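OsmC family protein (Rhodothermus marinus, PDB 5CML) is a carboxyl esterase, seen here as its alpha/beta-hydrolase domain, which probably performs the ester cleavage and in the whole protein is accompanied by an OsmC domain. Local coordinates at residues Asp183-Met188 / Gln213-Pro218; Ala113-Val118 / Lys126-Ile131; Ala30-Ala35 / Leu104-Ser109; Thr83-Leu88 / Lys170-Glu175. All blocks are in the same frame, centred on the assembly; numbering follows the deposited sequence.

Overall arrangement
Interactions 2 and 3 form the buried heart of the domain and share one beta-alpha-beta unit: strand 104-108 pairs with strand 30-36 in interaction 3, and the helix that follows it packs on strand 127-131 in interaction 2. Interaction 3 combines a backbone ladder with apolar side chains, whereas interaction 2 is wholly aliphatic, mostly methyl against methyl. Interactions 1 and 4 lie farther out and are only partly buried, so charged groups, amides and a bridging water join their small apolar cores. F85 of interaction 4 rests on the helix of interaction 2, and V185 of interaction 1 touches L116 of that same helix, so helix 110-118 links the two outer contacts.

Interaction 1: Asp183-Met188 / Gln213-Pro218; sequences DQVRTM and QAARHP
R186 and R216 meet through two differently shaped chains. R186 sets off with CG opposite its own N (chi1 -174°) and bends at chi3, carrying its guanidinium back over its helix; R216 stays extended from CG to NE and reaches that helix from the side. One face of the R216 guanidinium has R186 CG beneath its rim and the R186 carbonyl oxygen beside it, NH2 of R216 standing 3.6 Å from CG of R186. A flat ionic group suits this place, since one face can lie on carbon and a carbonyl while its N-H groups point outward in the plane. The guanidinium planes are 58° apart, and R186 NE comes within 4.0 Å of R216 NH2. Repulsion between these like charges is probably eased by D183, whose OD1 is gripped by both NH1 and NH2 of R186, the NH2 bond being 2.7 Å and arriving from above the carboxylate plane. Were R186 replaced by an alanine, D183 would probably be left without its ionic mate and the R216 guanidinium without the CG it rests on. In the alpha/beta-hydrolase fold this contact sets helix 181-187 against the end of helix 206-214, where A215 leaves helical geometry and the chain heads for edge strand 219-223. Small residues permit the close approach: V185 CG1 meets A215 CB at 3.6 Å, and R186 CB lies 3.4 Å from A214 O. Near the turn, water 1 bridges V185 O and R216 N, 2.8 Å from each, accepting from the R216 N-H, while A215 O takes a hydrogen bond from K219.

Interaction 2: Ala113-Val118 / Lys126-Ile131; sequences AAVLAV and KAVATI
L116 reaches from helix 110-118 down to V128 and T130 of strand 127-131, although its CB does not itself aim at the strand. That CB instead lies beside V185 of the neighbouring helix 181-187. With chi1 at -73°, CG stands opposite the carbonyl carbon and swings toward the sheet, coming 3.8 Å from T130 CG2. There the chain forks: CD1 stays on the same threonine methyl, also at 3.8 Å, while CD2 runs the other way along the strand to V128 CG1, 3.7 Å off. The leucine thus straddles two strand residues whose side chains emerge on the same face, crossing T130 at about a right angle and V128 obliquely. V115 fills in beside it with one branch, CG2, which meets T130 CG2 at 3.9 Å and V128 CG1 at 4.1 Å. Branched residues suit the strand here because each offers a methyl to the helix, and T130 turns its methyl rather than its hydroxyl to L116. On the opposite face of the strand, A127 and A129 pack against helix 234-252. Segments 113-118 and 127-131 run nearly antiparallel, at 157°, their axes 8.6 Å apart at closest. Strand 104-108, helix 110-118 and strand 127-131 make a beta-alpha-beta crossover, the unit that in alpha/beta hydrolases carries the nucleophile elbow.

Interaction 3: Ala30-Ala35 / Leu104-Ser109; sequences AYALFA and LLIGHS
F34 and I106 lie side by side on one face of the sheet, their side chains crossing at a slant. The F34 ring presents CD1 to I106 CG2 at 3.5 Å, the closest apolar approach between the strands; chi1 of -174° lays the ring beside its carbonyl carbon, over toward the isoleucine. The other branch of I106 runs back, its CD1 reaching A32 CB at 4.0 Å, and L104 CD2 closes on the same alanine methyl. Bulky residues on one strand thus bracket a small one on the other, and this face receives helix 234-252 through L104 and I106. The reverse face carries L33 and L105, which also cross obliquely, L105 CD2 packing on L33 CB at 3.7 Å; helix 85-98 lies over L33 and A35. Beneath the side chains runs a regular parallel ladder. L33 N gives to L104 O at 3.1 Å, I106 N to L33 O at 2.8 Å, A35 N to I106 O at 2.9 Å and H108 N to A35 O at 2.9 Å. G107 CA makes a CA-H...O contact with A35 O at 3.2 Å, as other CA atoms of the ladder do. Beyond it S109 takes up a strained backbone (phi 60°, psi -130°) fitting a GxSxG nucleophile elbow, and its OG bonds H229, consistent with the serine and histidine of a catalytic triad. H108 is held by C37 and by the carbonyl of H229. With its backbone bonded and its side chains apolar up to H108, this buried pair is consistent with a rigid base for the elbow.

Interaction 4: Thr83-Leu88 / Lys170-Glu175; sequences TNFEDL and KQFLEE
The F85 ring has F172 CD1 over one face, toward the rim, and E175 OE1 at its edge. The two phenylalanine rings are oblique, their centroids 5.2 Å apart and planes at 33°, and CZ of F85 comes 3.8 Å from CE1 of F172. The extended E175 chain lays its methylenes along the ring and ends with OE1 3.2 Å from F85 CD2, where the faintly positive ring hydrogens probably suit a carboxylate. With an alanine in place of F85, F172 would probably keep F66 but lose this second ring, and a gap is likely to open beside the E175 methylenes and helix 110-118. Asparagine fits position 84 because its amide works both ways. N84 OD1 caps helix 85-98 by accepting from D87 N at 3.1 Å. N84 ND2 donates to Q171 OE1 at 3.2 Å, the two amide planes 69° apart. Helix 170-179 belongs to the insertion after strand 127-131, where many alpha/beta hydrolases carry their cap. Water 2 accepts from F85 N and donates to E175 OE1 at 2.7 Å, while R89 pairs with OE2. Satisfied on both oxygens and near the N-terminus of helix 85-98, E175 is likely to remain ionised.

Interaction 1: Asp183-Met188 / Gln213-Pro218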
loop_
_atom_site.group_PDB
_atom_site.type_symbol
_atom_site.label_atom_id
_atom_site.label_comp_id
_atom_site.label_asym_id
_atom_site.label_seq_id
_atom_site.Cartn_x
_atom_site.Cartn_y
_atom_site.Cartn_z
ATOM N N ASP A 183 10.430 -0.574 14.225
ATOM C CA ASP A 183 11.779 -0.018 14.051
ATOM C C ASP A 183 11.888 0.713 12.721
ATOM O O ASP A 183 12.461 1.796 12.641
ATOM C CB ASP A 183 12.875 -1.104 14.096
ATOM C CG ASP A 183 13.202 -1.583 15.504
ATOM O OD1 ASP A 183 12.740 -0.944 16.476
ATOM O OD2 ASP A 183 13.958 -2.598 15.628
ATOM N N GLN A 184 11.352 0.104 11.675
ATOM C CA GLN A 184 11.399 0.710 10.352
ATOM C C GLN A 184 10.659 2.047 10.332
ATOM O O GLN A 184 11.137 3.032 9.756
ATOM C CB GLN A 184 10.816 -0.252 9.307
ATOM C CG GLN A 184 11.707 -1.461 9.019
ATOM C CD GLN A 184 13.008 -1.069 8.330
ATOM O OE1 GLN A 184 13.043 -0.856 7.120
ATOM N NE2 GLN A 184 14.061 -0.956 9.091
ATOM N N VAL A 185 9.513 2.094 10.992
ATOM C CA VAL A 185 8.707 3.294 10.995
ATOM C C VAL A 185 9.437 4.384 11.783
ATOM O O VAL A 185 9.445 5.553 11.397
ATOM C CB VAL A 185 7.319 3.013 11.576
ATOM C CG1 VAL A 185 6.553 4.298 11.821
ATOM C CG2 VAL A 185 6.527 2.122 10.628
ATOM N N ARG A 186 10.044 4.005 12.908
ATOM C CA ARG A 186 10.750 4.970 13.731
ATOM C C ARG A 186 11.953 5.601 12.996
ATOM O O ARG A 186 12.251 6.786 13.198
ATOM C CB ARG A 186 11.203 4.296 15.028
ATOM C CG ARG A 186 11.838 5.246 16.029
ATOM C CD ARG A 186 12.259 4.522 17.305
ATOM N NE ARG A 186 13.263 3.489 17.042
ATOM C CZ ARG A 186 13.054 2.172 17.110
ATOM N NH1 ARG A 186 11.868 1.665 17.462
ATOM N NH2 ARG A 186 14.056 1.347 16.839
ATOM N N THR A 187 12.631 4.824 12.141
ATOM C CA THR A 187 13.845 5.294 11.467
ATOM C C THR A 187 13.659 5.695 9.987
ATOM O O THR A 187 14.624 6.034 9.313
ATOM C CB THR A 187 14.958 4.226 11.524
ATOM O OG1 THR A 187 14.536 3.026 10.852
ATOM C CG2 THR A 187 15.289 3.915 12.966
ATOM N N MET A 188 12.420 5.670 9.506
ATOM C CA MET A 188 12.075 6.054 8.124
ATOM C C MET A 188 12.507 7.483 7.730
ATOM O O MET A 188 12.895 7.745 6.582
ATOM C CB MET A 188 10.559 5.911 7.978
ATOM C CG MET A 188 9.991 6.111 6.654
ATOM S SD MET A 188 8.366 5.403 6.867
ATOM C CE MET A 188 7.547 6.494 8.058
ATOM N N GLN A 213 2.592 6.009 17.484
ATOM C CA GLN A 213 3.516 6.131 18.608
ATOM C C GLN A 213 4.950 5.772 18.211
ATOM O O GLN A 213 5.921 6.352 18.732
ATOM C CB GLN A 213 3.022 5.261 19.764
ATOM C CG GLN A 213 1.725 5.761 20.378
ATOM C CD GLN A 213 1.266 4.906 21.541
ATOM O OE1 GLN A 213 1.999 4.734 22.515
ATOM N NE2 GLN A 213 0.049 4.369 21.451
ATOM N N ALA A 214 5.090 4.833 17.281
ATOM C CA ALA A 214 6.412 4.376 16.847
ATOM C C ALA A 214 7.081 5.442 16.000
ATOM O O ALA A 214 8.295 5.617 16.042
ATOM C CB ALA A 214 6.293 3.080 16.055
ATOM N N ALA A 215 6.269 6.123 15.189
ATOM C CA ALA A 215 6.780 7.107 14.265
ATOM C C ALA A 215 7.289 8.360 14.964
ATOM O O ALA A 215 6.976 8.637 16.132
ATOM C CB ALA A 215 5.706 7.477 13.274
ATOM N N ARG A 216 8.093 9.108 14.222
ATOM C CA ARG A 216 8.547 10.423 14.641
ATOM C C ARG A 216 7.882 11.441 13.727
ATOM O O ARG A 216 7.361 11.090 12.662
ATOM C CB ARG A 216 10.073 10.516 14.571
ATOM C CG ARG A 216 10.775 9.541 15.511
ATOM C CD ARG A 216 12.292 9.578 15.377
ATOM N NE ARG A 216 12.929 8.677 16.331
ATOM C CZ ARG A 216 14.097 8.072 16.127
ATOM N NH1 ARG A 216 14.764 8.262 14.992
ATOM N NH2 ARG A 216 14.598 7.268 17.055
ATOM N N HIS A 217 7.901 12.699 14.127
ATOM C CA HIS A 217 7.335 13.726 13.269
ATOM C C HIS A 217 8.176 13.924 12.019
ATOM O O HIS A 217 9.395 13.686 12.055
ATOM C CB HIS A 217 7.179 15.034 14.021
ATOM C CG HIS A 217 5.969 15.041 14.885
ATOM N ND1 HIS A 217 4.707 15.247 14.373
ATOM C CD2 HIS A 217 5.811 14.771 16.199
ATOM C CE1 HIS A 217 3.824 15.145 15.350
ATOM N NE2 HIS A 217 4.465 14.846 16.466
ATOM N N PRO A 218 7.523 14.336 10.906
ATOM C CA PRO A 218 6.075 14.583 10.837
ATOM C C PRO A 218 5.265 13.302 10.742
ATOM O O PRO A 218 5.550 12.415 9.923
ATOM C CB PRO A 218 5.900 15.407 9.560
ATOM C CG PRO A 218 7.268 15.673 9.059
ATOM C CD PRO A 218 8.201 14.756 9.670
HETATM O O HOH W 1 8.917 8.269 11.631
#

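Interaction 2: Ala113-Val118 / Lys126-Ile131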
loop_
_atom_site.group_PDB
_atom_site.type_symbol
_atom_site.label_atom_id
_atom_site.label_comp_id
_atom_site.label_asym_id
_atom_site.label_seq_id
_atom_site.Cartn_x
_atom_site.Cartn_y
_atom_site.Cartn_z
ATOM N N ALA A 113 1.615 -2.382 5.606
ATOM C CA ALA A 113 2.731 -2.896 6.370
ATOM C C ALA A 113 3.946 -3.041 5.447
ATOM O O ALA A 113 5.060 -2.683 5.813
ATOM C CB ALA A 113 2.369 -4.216 7.016
ATOM N N ALA A 114 3.718 -3.503 4.222
ATOM C CA ALA A 114 4.809 -3.688 3.281
ATOM C C ALA A 114 5.485 -2.378 2.893
ATOM O O ALA A 114 6.713 -2.313 2.881
ATOM C CB ALA A 114 4.315 -4.389 2.037
ATOM N N VAL A 115 4.720 -1.337 2.547
ATOM C CA VAL A 115 5.382 -0.089 2.139
ATOM C C VAL A 115 6.130 0.544 3.316
ATOM O O VAL A 115 7.184 1.149 3.129
ATOM C CB VAL A 115 4.422 0.973 1.515
ATOM C CG1 VAL A 115 3.785 0.450 0.216
ATOM C CG2 VAL A 115 3.398 1.477 2.500
ATOM N N LEU A 116 5.620 0.379 4.532
ATOM C CA LEU A 116 6.292 0.961 5.678
ATOM C C LEU A 116 7.606 0.251 5.932
ATOM O O LEU A 116 8.572 0.870 6.357
ATOM C CB LEU A 116 5.416 0.900 6.930
ATOM C CG LEU A 116 4.257 1.892 6.913
ATOM C CD1 LEU A 116 3.293 1.510 7.998
ATOM C CD2 LEU A 116 4.752 3.320 7.111
ATOM N N ALA A 117 7.644 -1.046 5.655
ATOM C CA ALA A 117 8.859 -1.818 5.872
ATOM C C ALA A 117 9.948 -1.558 4.825
ATOM O O ALA A 117 11.139 -1.752 5.109
ATOM C CB ALA A 117 8.531 -3.306 5.916
ATOM N N VAL A 118 9.565 -1.141 3.619
ATOM C CA VAL A 118 10.559 -0.903 2.566
ATOM C C VAL A 118 10.823 0.573 2.258
ATOM O O VAL A 118 11.751 0.869 1.523
ATOM C CB VAL A 118 10.171 -1.593 1.231
ATOM C CG1 VAL A 118 9.989 -3.094 1.451
ATOM C CG2 VAL A 118 8.933 -0.937 0.578
ATOM N N LYS A 126 9.583 10.505 -0.631
ATOM C CA LYS A 126 9.524 11.707 0.197
ATOM C C LYS A 126 8.375 11.670 1.195
ATOM O O LYS A 126 8.313 12.493 2.094
ATOM C CB LYS A 126 9.395 12.950 -0.687
ATOM C CG LYS A 126 10.544 13.113 -1.679
ATOM C CD LYS A 126 11.875 13.345 -0.971
ATOM C CE LYS A 126 13.038 13.540 -1.961
ATOM N NZ LYS A 126 14.296 12.844 -1.510
ATOM N N ALA A 127 7.454 10.738 1.022
ATOM C CA ALA A 127 6.262 10.669 1.872
ATOM C C ALA A 127 5.635 9.294 1.776
ATOM O O ALA A 127 5.749 8.630 0.738
ATOM C CB ALA A 127 5.240 11.750 1.485
ATOM N N VAL A 128 5.029 8.840 2.878
ATOM C CA VAL A 128 4.405 7.527 2.932
ATOM C C VAL A 128 3.043 7.653 3.568
ATOM O O VAL A 128 2.886 8.366 4.562
ATOM C CB VAL A 128 5.248 6.516 3.759
ATOM C CG1 VAL A 128 4.567 5.125 3.836
ATOM C CG2 VAL A 128 6.674 6.429 3.223
ATOM N N ALA A 129 2.067 6.943 3.011
ATOM C CA ALA A 129 0.699 6.979 3.521
ATOM C C ALA A 129 0.151 5.554 3.521
ATOM O O ALA A 129 0.400 4.777 2.576
ATOM C CB ALA A 129 -0.188 7.898 2.685
ATOM N N THR A 130 -0.588 5.200 4.568
ATOM C CA THR A 130 -1.191 3.880 4.630
ATOM C C THR A 130 -2.645 3.946 5.038
ATOM O O THR A 130 -3.084 4.923 5.641
ATOM C CB THR A 130 -0.443 2.945 5.625
ATOM O OG1 THR A 130 -0.521 3.479 6.946
ATOM C CG2 THR A 130 1.019 2.791 5.230
ATOM N N ILE A 131 -3.368 2.882 4.709
ATOM C CA ILE A 131 -4.804 2.761 4.973
ATOM C C ILE A 131 -5.076 1.410 5.641
ATOM O O ILE A 131 -4.902 0.358 5.014
ATOM C CB ILE A 131 -5.626 2.853 3.674
ATOM C CG1 ILE A 131 -5.237 4.091 2.873
ATOM C CG2 ILE A 131 -7.129 2.802 3.946
ATOM C CD1 ILE A 131 -5.440 3.936 1.381
#

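Interaction 3: Ala30-Ala35 / Leu104-Ser109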
loop_
_atom_site.group_PDB
_atom_site.type_symbol
_atom_site.label_atom_id
_atom_site.label_comp_id
_atom_site.label_asym_id
_atom_site.label_seq_id
_atom_site.Cartn_x
_atom_site.Cartn_y
_atom_site.Cartn_z
ATOM N N ALA A 30 4.208 13.948 -9.232
ATOM C CA ALA A 30 4.976 12.843 -8.680
ATOM C C ALA A 30 4.365 11.532 -9.159
ATOM O O ALA A 30 3.193 11.493 -9.552
ATOM C CB ALA A 30 5.017 12.884 -7.133
ATOM N N TYR A 31 5.164 10.472 -9.117
ATOM C CA TYR A 31 4.671 9.120 -9.299
ATOM C C TYR A 31 4.509 8.476 -7.919
ATOM O O TYR A 31 5.384 8.628 -7.055
ATOM C CB TYR A 31 5.628 8.277 -10.168
ATOM C CG TYR A 31 5.641 8.704 -11.621
ATOM C CD1 TYR A 31 6.350 9.828 -12.027
ATOM C CD2 TYR A 31 4.929 7.999 -12.574
ATOM C CE1 TYR A 31 6.351 10.234 -13.352
ATOM C CE2 TYR A 31 4.908 8.411 -13.894
ATOM C CZ TYR A 31 5.639 9.518 -14.276
ATOM O OH TYR A 31 5.649 9.926 -15.604
ATOM N N ALA A 32 3.399 7.773 -7.736
ATOM C CA ALA A 32 3.105 7.075 -6.492
ATOM C C ALA A 32 3.000 5.600 -6.780
ATOM O O ALA A 32 2.416 5.209 -7.783
ATOM C CB ALA A 32 1.810 7.581 -5.866
ATOM N N LEU A 33 3.545 4.778 -5.886
ATOM C CA LEU A 33 3.324 3.341 -5.906
ATOM C C LEU A 33 2.253 3.067 -4.880
ATOM O O LEU A 33 2.371 3.504 -3.735
ATOM C CB LEU A 33 4.603 2.554 -5.571
ATOM C CG LEU A 33 4.423 1.044 -5.385
ATOM C CD1 LEU A 33 3.943 0.431 -6.695
ATOM C CD2 LEU A 33 5.716 0.345 -4.897
ATOM N N PHE A 34 1.208 2.375 -5.301
ATOM C CA PHE A 34 0.047 2.117 -4.450
ATOM C C PHE A 34 -0.162 0.615 -4.355
ATOM O O PHE A 34 -0.754 0.000 -5.248
ATOM C CB PHE A 34 -1.181 2.832 -5.032
ATOM C CG PHE A 34 -2.430 2.773 -4.182
ATOM C CD1 PHE A 34 -2.437 2.257 -2.899
ATOM C CD2 PHE A 34 -3.620 3.266 -4.704
ATOM C CE1 PHE A 34 -3.613 2.232 -2.143
ATOM C CE2 PHE A 34 -4.798 3.252 -3.960
ATOM C CZ PHE A 34 -4.791 2.729 -2.671
ATOM N N ALA A 35 0.337 0.033 -3.264
ATOM C CA ALA A 35 0.198 -1.401 -3.012
ATOM C C ALA A 35 -1.044 -1.626 -2.179
ATOM O O ALA A 35 -1.146 -1.100 -1.085
ATOM C CB ALA A 35 1.395 -1.928 -2.309
ATOM N N LEU A 104 6.156 9.043 -3.613
ATOM C CA LEU A 104 5.093 8.742 -2.642
ATOM C C LEU A 104 4.828 7.255 -2.674
ATOM O O LEU A 104 4.633 6.683 -3.759
ATOM C CB LEU A 104 3.810 9.517 -2.978
ATOM C CG LEU A 104 2.515 9.237 -2.202
ATOM C CD1 LEU A 104 2.656 9.566 -0.752
ATOM C CD2 LEU A 104 1.364 10.030 -2.800
ATOM N N LEU A 105 4.859 6.618 -1.500
ATOM C CA LEU A 105 4.404 5.249 -1.357
ATOM C C LEU A 105 3.084 5.253 -0.617
ATOM O O LEU A 105 2.950 5.930 0.403
ATOM C CB LEU A 105 5.412 4.408 -0.572
ATOM C CG LEU A 105 6.756 4.165 -1.231
ATOM C CD1 LEU A 105 7.630 3.246 -0.316
ATOM C CD2 LEU A 105 6.651 3.578 -2.644
ATOM N N ILE A 106 2.149 4.450 -1.108
ATOM C CA ILE A 106 0.834 4.284 -0.501
ATOM C C ILE A 106 0.584 2.801 -0.318
ATOM O O ILE A 106 0.768 2.028 -1.258
ATOM C CB ILE A 106 -0.307 4.861 -1.389
ATOM C CG1 ILE A 106 0.014 6.277 -1.873
ATOM C CG2 ILE A 106 -1.642 4.802 -0.640
ATOM C CD1 ILE A 106 -0.868 6.740 -3.071
ATOM N N GLY A 107 0.139 2.395 0.868
ATOM C CA GLY A 107 -0.165 1.000 1.102
ATOM C C GLY A 107 -1.479 0.800 1.829
ATOM O O GLY A 107 -1.731 1.441 2.837
ATOM N N HIS A 108 -2.296 -0.126 1.343
ATOM C CA HIS A 108 -3.545 -0.478 2.012
ATOM C C HIS A 108 -3.435 -1.868 2.627
ATOM O O HIS A 108 -2.911 -2.785 1.998
ATOM C CB HIS A 108 -4.702 -0.410 1.013
ATOM C CG HIS A 108 -5.922 -1.165 1.442
ATOM N ND1 HIS A 108 -6.355 -2.310 0.806
ATOM C CD2 HIS A 108 -6.829 -0.908 2.415
ATOM C CE1 HIS A 108 -7.466 -2.738 1.383
ATOM N NE2 HIS A 108 -7.767 -1.911 2.370
ATOM N N SER A 109 -3.893 -1.993 3.869
ATOM C CA SER A 109 -3.973 -3.262 4.583
ATOM C C SER A 109 -2.565 -3.868 4.709
ATOM O O SER A 109 -1.617 -3.182 5.120
ATOM C CB SER A 109 -4.963 -4.201 3.871
ATOM O OG SER A 109 -5.182 -5.392 4.596
#

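Interaction 4: Thr83-Leu88 / Lys170-Glu175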
loop_
_atom_site.group_PDB
_atom_site.type_symbol
_atom_site.label_atom_id
_atom_site.label_comp_id
_atom_site.label_asym_id
_atom_site.label_seq_id
_atom_site.Cartn_x
_atom_site.Cartn_y
_atom_site.Cartn_z
ATOM N N THR A 83 2.649 -12.739 -3.429
ATOM C CA THR A 83 3.492 -11.564 -3.306
ATOM C C THR A 83 4.528 -11.624 -2.186
ATOM O O THR A 83 4.374 -12.349 -1.189
ATOM C CB THR A 83 2.645 -10.319 -3.085
ATOM O OG1 THR A 83 3.408 -9.162 -3.443
ATOM C CG2 THR A 83 2.206 -10.216 -1.629
ATOM N N ASN A 84 5.584 -10.836 -2.375
ATOM C CA ASN A 84 6.582 -10.615 -1.344
ATOM C C ASN A 84 7.187 -9.217 -1.479
ATOM O O ASN A 84 6.762 -8.422 -2.322
ATOM C CB ASN A 84 7.662 -11.691 -1.409
ATOM C CG ASN A 84 8.307 -11.809 -2.778
ATOM O OD1 ASN A 84 8.159 -10.941 -3.631
ATOM N ND2 ASN A 84 9.053 -12.896 -2.980
ATOM N N PHE A 85 8.171 -8.916 -0.646
ATOM C CA PHE A 85 8.830 -7.619 -0.674
ATOM C C PHE A 85 9.549 -7.339 -1.987
ATOM O O PHE A 85 9.537 -6.196 -2.468
ATOM C CB PHE A 85 9.819 -7.511 0.482
ATOM C CG PHE A 85 9.162 -7.226 1.785
ATOM C CD1 PHE A 85 8.519 -6.024 1.987
ATOM C CD2 PHE A 85 9.150 -8.161 2.788
ATOM C CE1 PHE A 85 7.897 -5.751 3.184
ATOM C CE2 PHE A 85 8.533 -7.888 4.006
ATOM C CZ PHE A 85 7.901 -6.683 4.194
ATOM N N GLU A 86 10.163 -8.370 -2.570
ATOM C CA GLU A 86 10.855 -8.204 -3.844
ATOM C C GLU A 86 9.920 -7.742 -4.964
ATOM O O GLU A 86 10.324 -6.966 -5.810
ATOM C CB GLU A 86 11.545 -9.504 -4.261
ATOM C CG GLU A 86 11.951 -9.573 -5.760
ATOM C CD GLU A 86 12.651 -8.312 -6.332
ATOM O OE1 GLU A 86 13.203 -7.469 -5.581
ATOM O OE2 GLU A 86 12.627 -8.161 -7.568
ATOM N N ASP A 87 8.679 -8.210 -4.980
ATOM C CA ASP A 87 7.745 -7.732 -5.998
ATOM C C ASP A 87 7.480 -6.243 -5.851
ATOM O O ASP A 87 7.358 -5.543 -6.845
ATOM C CB ASP A 87 6.435 -8.513 -5.942
ATOM C CG ASP A 87 6.615 -9.956 -6.339
ATOM O OD1 ASP A 87 7.631 -10.272 -6.995
ATOM O OD2 ASP A 87 5.750 -10.780 -5.987
ATOM N N LEU A 88 7.372 -5.749 -4.621
ATOM C CA LEU A 88 7.199 -4.311 -4.409
ATOM C C LEU A 88 8.450 -3.552 -4.851
ATOM O O LEU A 88 8.357 -2.520 -5.515
ATOM C CB LEU A 88 6.903 -4.013 -2.942
ATOM C CG LEU A 88 5.639 -3.233 -2.657
ATOM C CD1 LEU A 88 4.402 -3.879 -3.312
ATOM C CD2 LEU A 88 5.490 -3.121 -1.146
ATOM N N LYS A 170 5.018 -17.113 2.683
ATOM C CA LYS A 170 5.354 -17.120 4.115
ATOM C C LYS A 170 6.556 -16.217 4.382
ATOM O O LYS A 170 6.692 -15.661 5.479
ATOM C CB LYS A 170 5.654 -18.534 4.615
ATOM C CG LYS A 170 4.450 -19.468 4.640
ATOM C CD LYS A 170 4.864 -20.878 5.077
ATOM C CE LYS A 170 3.843 -21.931 4.662
ATOM N NZ LYS A 170 4.250 -23.315 5.065
ATOM N N GLN A 171 7.405 -16.064 3.368
ATOM C CA GLN A 171 8.559 -15.173 3.435
ATOM C C GLN A 171 8.137 -13.755 3.827
ATOM O O GLN A 171 8.885 -13.053 4.506
ATOM C CB GLN A 171 9.305 -15.166 2.082
ATOM C CG GLN A 171 10.516 -14.223 2.012
ATOM C CD GLN A 171 11.079 -14.075 0.601
ATOM O OE1 GLN A 171 10.349 -14.164 -0.389
ATOM N NE2 GLN A 171 12.385 -13.846 0.509
ATOM N N PHE A 172 6.938 -13.336 3.421
ATOM C CA PHE A 172 6.471 -11.998 3.755
ATOM C C PHE A 172 6.440 -11.773 5.276
ATOM O O PHE A 172 7.048 -10.834 5.767
ATOM C CB PHE A 172 5.079 -11.736 3.163
ATOM C CG PHE A 172 4.475 -10.433 3.599
ATOM C CD1 PHE A 172 4.969 -9.231 3.113
ATOM C CD2 PHE A 172 3.416 -10.405 4.496
ATOM C CE1 PHE A 172 4.432 -8.026 3.527
ATOM C CE2 PHE A 172 2.867 -9.194 4.905
ATOM C CZ PHE A 172 3.373 -8.008 4.415
ATOM N N LEU A 173 5.730 -12.618 6.017
ATOM C CA LEU A 173 5.619 -12.393 7.446
ATOM C C LEU A 173 6.948 -12.632 8.109
ATOM O O LEU A 173 7.305 -11.898 9.022
ATOM C CB LEU A 173 4.560 -13.274 8.092
ATOM C CG LEU A 173 4.356 -13.032 9.602
ATOM C CD1 LEU A 173 4.292 -11.551 10.008
ATOM C CD2 LEU A 173 3.092 -13.698 10.066
ATOM N N GLU A 174 7.687 -13.651 7.661
ATOM C CA GLU A 174 9.015 -13.897 8.216
ATOM C C GLU A 174 9.926 -12.682 8.113
ATOM O O GLU A 174 10.599 -12.313 9.082
ATOM C CB GLU A 174 9.681 -15.087 7.529
ATOM C CG GLU A 174 9.003 -16.386 7.839
ATOM C CD GLU A 174 9.729 -17.588 7.256
ATOM O OE1 GLU A 174 10.870 -17.435 6.769
ATOM O OE2 GLU A 174 9.147 -18.688 7.286
ATOM N N GLU A 175 9.956 -12.075 6.930
ATOM C CA GLU A 175 10.796 -10.922 6.706
ATOM C C GLU A 175 10.307 -9.702 7.466
ATOM O O GLU A 175 11.105 -8.928 7.967
ATOM C CB GLU A 175 10.869 -10.633 5.199
ATOM C CG GLU A 175 11.840 -9.541 4.797
ATOM C CD GLU A 175 12.081 -9.492 3.290
ATOM O OE1 GLU A 175 11.499 -10.331 2.549
ATOM O OE2 GLU A 175 12.863 -8.611 2.841
HETATM O O HOH W 2 9.208 -10.935 1.283
#